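Local coordinates for heme-binding protein A / AI-2 binding protein A (Helicobacter pylori SS1, PDB 6OFQ), which probably captures short peptides, such as STSA, in the periplasm as the substrate-binding component of an ABC transporter, at residues Tyr233-Val245 and Val521-Lys533. Sequence-based numbering, arbitrary orientation.
Sequences YWGPKAYLDKVVV and VSVNRFFKVYLEK
Y239 and Y530 form an edge-to-face pair, the edge of Y530 turned to the face of Y239 with ring centroids 5.5 Å apart. Water 2 sits over the centre of one Y239 face, while the carbonyls of K528 and V529 lie at its edge, where aromatic C-H groups suit oxygen; the phenol OH hydrogen-bonds E25. The ring of F527 carries K528 CE over one face and meets Y233 OH at its edge, OH to CE2 3.7 Å. With CG placed between backbone N and carbonyl carbon (chi1 64°), the ring edge of F527 comes against Y233 OH. No direct hydrogen bond joins the segments. Here the C-terminal tail of this type II periplasmic binding protein packs against the loop leading into strand 242-247 of a mixed sheet, F526 reaching V243 and V245 on the strand, and water bridges the two backbones. Water 3 accepts from L240 N and donates to F526 O and V529 O, 2.8 Å each, satisfying three main-chain groups where residues 526-529 form a type I turn. On the strand, branched V243 suits the sheet and puts CG1 3.8 Å from F526 CD2, the side chains crossing at about a right angle. The two methyls of L240 part: CD1 meets V529, and CD2 lies 3.9 Å from L531 CG.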
# COMPACT_ATOMS: atom_id res chain seq x y z
N TYR A 233 -12.62 -11.01 19.87
CA TYR A 233 -12.58 -11.12 18.41
C TYR A 233 -13.50 -12.24 17.91
O TYR A 233 -13.47 -13.35 18.40
CB TYR A 233 -11.11 -11.36 17.99
CG TYR A 233 -10.91 -11.60 16.51
CD1 TYR A 233 -11.31 -10.63 15.56
CD2 TYR A 233 -10.28 -12.74 16.08
CE1 TYR A 233 -11.07 -10.90 14.21
CE2 TYR A 233 -9.98 -12.96 14.74
CZ TYR A 233 -10.40 -12.04 13.82
OH TYR A 233 -10.14 -12.39 12.50
N TRP A 234 -14.19 -11.95 16.80
CA TRP A 234 -15.12 -12.92 16.20
C TRP A 234 -14.46 -14.14 15.60
O TRP A 234 -15.09 -15.19 15.51
CB TRP A 234 -16.02 -12.28 15.15
CG TRP A 234 -15.27 -11.61 14.03
CD1 TRP A 234 -14.88 -10.31 13.97
CD2 TRP A 234 -14.81 -12.24 12.82
NE1 TRP A 234 -14.17 -10.10 12.81
CE2 TRP A 234 -14.11 -11.26 12.08
CE3 TRP A 234 -14.86 -13.55 12.36
CZ2 TRP A 234 -13.50 -11.56 10.85
CZ3 TRP A 234 -14.27 -13.84 11.11
CH2 TRP A 234 -13.58 -12.82 10.41
N GLY A 235 -13.25 -14.05 15.07
CA GLY A 235 -12.50 -15.10 14.44
C GLY A 235 -11.65 -15.90 15.39
O GLY A 235 -11.74 -15.72 16.61
N PRO A 236 -10.73 -16.67 14.80
CA PRO A 236 -9.77 -17.45 15.61
C PRO A 236 -8.93 -16.47 16.41
O PRO A 236 -8.42 -15.47 15.85
CB PRO A 236 -8.89 -18.18 14.61
CG PRO A 236 -9.62 -18.11 13.31
CD PRO A 236 -10.51 -16.89 13.36
N LYS A 237 -8.86 -16.66 17.72
CA LYS A 237 -8.21 -15.68 18.58
C LYS A 237 -6.70 -15.53 18.24
O LYS A 237 -6.06 -16.53 17.89
CB LYS A 237 -8.44 -16.02 20.06
CG LYS A 237 -9.88 -16.23 20.49
CD LYS A 237 -10.67 -14.95 20.39
CE LYS A 237 -12.14 -15.18 20.79
NZ LYS A 237 -12.79 -15.77 19.59
N ALA A 238 -6.22 -14.30 18.31
CA ALA A 238 -4.80 -14.09 18.12
C ALA A 238 -4.00 -14.91 19.12
O ALA A 238 -4.41 -15.10 20.29
CB ALA A 238 -4.47 -12.62 18.30
N TYR A 239 -2.78 -15.28 18.75
CA TYR A 239 -1.91 -15.95 19.69
C TYR A 239 -1.24 -15.05 20.69
O TYR A 239 -1.10 -15.36 21.88
CB TYR A 239 -0.84 -16.78 19.01
CG TYR A 239 -1.30 -17.87 18.08
CD1 TYR A 239 -2.00 -18.99 18.55
CD2 TYR A 239 -0.94 -17.87 16.74
CE1 TYR A 239 -2.43 -19.99 17.69
CE2 TYR A 239 -1.31 -18.88 15.90
CZ TYR A 239 -2.02 -19.97 16.38
OH TYR A 239 -2.35 -21.04 15.56
N LEU A 240 -0.77 -13.91 20.19
CA LEU A 240 -0.03 -12.97 21.01
C LEU A 240 -0.91 -12.16 21.93
O LEU A 240 -2.03 -11.76 21.58
CB LEU A 240 0.73 -12.00 20.08
CG LEU A 240 1.85 -12.66 19.30
CD1 LEU A 240 2.21 -11.81 18.08
CD2 LEU A 240 3.11 -12.90 20.15
N ASP A 241 -0.41 -11.79 23.11
CA ASP A 241 -1.13 -10.91 24.00
C ASP A 241 -0.97 -9.44 23.64
O ASP A 241 -1.82 -8.63 23.97
CB ASP A 241 -0.59 -11.06 25.46
CG ASP A 241 -0.78 -12.46 25.98
OD1 ASP A 241 -1.90 -12.98 25.81
OD2 ASP A 241 0.23 -13.11 26.37
N LYS A 242 0.17 -9.09 23.08
CA LYS A 242 0.54 -7.71 22.87
C LYS A 242 1.48 -7.61 21.67
O LYS A 242 2.34 -8.45 21.48
CB LYS A 242 1.18 -7.17 24.18
CG LYS A 242 1.74 -5.78 24.15
CD LYS A 242 2.09 -5.46 25.62
CE LYS A 242 3.10 -4.36 25.78
NZ LYS A 242 3.31 -4.18 27.26
N VAL A 243 1.38 -6.52 20.92
CA VAL A 243 2.34 -6.17 19.92
C VAL A 243 2.78 -4.72 20.15
O VAL A 243 1.95 -3.83 20.24
CB VAL A 243 1.79 -6.32 18.48
CG1 VAL A 243 2.86 -5.94 17.46
CG2 VAL A 243 1.23 -7.72 18.25
N VAL A 244 4.09 -4.53 20.22
CA VAL A 244 4.69 -3.21 20.27
C VAL A 244 5.25 -2.96 18.88
O VAL A 244 6.15 -3.66 18.43
CB VAL A 244 5.74 -3.10 21.37
CG1 VAL A 244 6.23 -1.67 21.47
CG2 VAL A 244 5.23 -3.53 22.72
N VAL A 245 4.75 -1.91 18.23
CA VAL A 245 5.20 -1.52 16.91
C VAL A 245 6.10 -0.31 17.11
O VAL A 245 5.58 0.79 17.37
CB VAL A 245 4.01 -1.20 15.97
CG1 VAL A 245 4.51 -0.76 14.59
CG2 VAL A 245 3.10 -2.41 15.85
N VAL A 521 -1.07 -10.64 0.53
CA VAL A 521 -1.30 -9.21 0.81
C VAL A 521 -1.68 -9.04 2.29
O VAL A 521 -2.07 -9.95 3.02
CB VAL A 521 -2.38 -8.64 -0.16
CG1 VAL A 521 -1.90 -8.69 -1.62
CG2 VAL A 521 -3.70 -9.37 0.02
N SER A 522 -1.65 -7.80 2.72
CA SER A 522 -1.85 -7.42 4.12
C SER A 522 -0.99 -8.29 5.04
O SER A 522 -1.47 -9.01 5.93
CB SER A 522 -3.33 -7.43 4.52
OG SER A 522 -3.48 -6.83 5.81
N VAL A 523 0.31 -8.24 4.80
CA VAL A 523 1.22 -9.16 5.48
C VAL A 523 1.51 -8.87 6.95
O VAL A 523 2.03 -9.71 7.65
CB VAL A 523 2.56 -9.32 4.70
CG1 VAL A 523 2.31 -9.71 3.26
CG2 VAL A 523 3.37 -8.03 4.77
N ASN A 524 1.25 -7.62 7.35
CA ASN A 524 1.54 -7.17 8.71
C ASN A 524 0.40 -7.25 9.67
O ASN A 524 0.35 -6.53 10.67
CB ASN A 524 2.21 -5.80 8.70
CG ASN A 524 3.56 -5.86 7.99
OD1 ASN A 524 4.37 -6.74 8.25
ND2 ASN A 524 3.76 -4.97 7.02
N ARG A 525 -0.54 -8.15 9.38
CA ARG A 525 -1.49 -8.63 10.38
C ARG A 525 -0.77 -9.67 11.23
O ARG A 525 -0.05 -10.53 10.69
CB ARG A 525 -2.67 -9.30 9.67
CG ARG A 525 -3.55 -8.27 9.01
CD ARG A 525 -4.63 -8.91 8.16
NE ARG A 525 -4.06 -9.62 7.02
CZ ARG A 525 -4.68 -10.55 6.36
NH1 ARG A 525 -5.87 -10.98 6.72
NH2 ARG A 525 -4.09 -11.05 5.28
N PHE A 526 -0.86 -9.55 12.56
CA PHE A 526 -0.09 -10.38 13.47
C PHE A 526 -0.90 -11.49 14.11
O PHE A 526 -0.39 -12.18 14.96
CB PHE A 526 0.54 -9.50 14.58
CG PHE A 526 1.43 -8.43 14.03
CD1 PHE A 526 2.54 -8.73 13.23
CD2 PHE A 526 1.15 -7.11 14.26
CE1 PHE A 526 3.30 -7.74 12.61
CE2 PHE A 526 1.96 -6.11 13.71
CZ PHE A 526 3.03 -6.43 12.90
N PHE A 527 -2.18 -11.68 13.77
CA PHE A 527 -3.02 -12.69 14.40
C PHE A 527 -2.52 -14.11 14.32
O PHE A 527 -2.95 -14.91 15.16
CB PHE A 527 -4.51 -12.51 14.03
CG PHE A 527 -4.93 -12.68 12.58
CD1 PHE A 527 -4.11 -12.59 11.45
CD2 PHE A 527 -6.28 -12.82 12.36
CE1 PHE A 527 -4.62 -12.68 10.14
CE2 PHE A 527 -6.81 -12.88 11.08
CZ PHE A 527 -5.99 -12.82 9.97
N LYS A 528 -1.71 -14.47 13.32
CA LYS A 528 -1.20 -15.86 13.15
C LYS A 528 0.20 -16.00 13.69
O LYS A 528 0.78 -17.07 13.66
CB LYS A 528 -1.27 -16.34 11.70
CG LYS A 528 -2.58 -16.06 11.00
CD LYS A 528 -3.77 -16.64 11.76
CE LYS A 528 -5.08 -16.34 11.03
NZ LYS A 528 -6.26 -16.81 11.76
N VAL A 529 0.80 -14.89 14.17
CA VAL A 529 2.21 -14.95 14.63
C VAL A 529 2.26 -15.49 16.06
O VAL A 529 1.41 -15.14 16.88
CB VAL A 529 2.86 -13.55 14.57
CG1 VAL A 529 4.30 -13.58 15.07
CG2 VAL A 529 2.87 -13.14 13.11
N TYR A 530 3.24 -16.33 16.36
CA TYR A 530 3.34 -16.82 17.74
C TYR A 530 4.81 -17.00 18.04
O TYR A 530 5.70 -16.95 17.16
CB TYR A 530 2.59 -18.16 17.95
CG TYR A 530 3.07 -19.33 17.13
CD1 TYR A 530 2.67 -19.53 15.80
CD2 TYR A 530 4.01 -20.21 17.62
CE1 TYR A 530 3.12 -20.59 15.05
CE2 TYR A 530 4.44 -21.28 16.88
CZ TYR A 530 3.98 -21.52 15.59
OH TYR A 530 4.40 -22.62 14.85
N LEU A 531 5.06 -17.15 19.34
CA LEU A 531 6.42 -17.38 19.82
C LEU A 531 6.60 -18.83 20.24
O LEU A 531 5.78 -19.36 20.99
CB LEU A 531 6.67 -16.45 21.00
CG LEU A 531 6.39 -14.96 20.77
CD1 LEU A 531 6.75 -14.14 22.03
CD2 LEU A 531 7.08 -14.45 19.51
N GLU A 532 7.64 -19.44 19.70
CA GLU A 532 7.81 -20.88 19.85
C GLU A 532 8.20 -21.14 21.28
O GLU A 532 9.03 -20.43 21.84
CB GLU A 532 8.89 -21.40 18.93
CG GLU A 532 8.81 -22.91 19.13
CD GLU A 532 9.48 -23.62 18.00
OE1 GLU A 532 10.73 -23.48 17.96
OE2 GLU A 532 8.71 -24.23 17.22
N LYS A 533 7.54 -22.13 21.89
CA LYS A 533 7.93 -22.47 23.27
C LYS A 533 8.06 -23.99 23.44
O LYS A 533 9.03 -24.30 24.13
CB LYS A 533 6.90 -22.03 24.31
CG LYS A 533 6.44 -20.60 24.22
CD LYS A 533 4.98 -20.59 24.63
CE LYS A 533 4.35 -19.22 24.51
NZ LYS A 533 4.33 -18.57 23.18
OXT LYS A 533 7.23 -24.76 22.92
O HOH W 1 -6.20 -15.59 14.33
O HOH W 2 -4.40 -17.18 15.78
O HOH W 3 -0.88 -13.64 17.29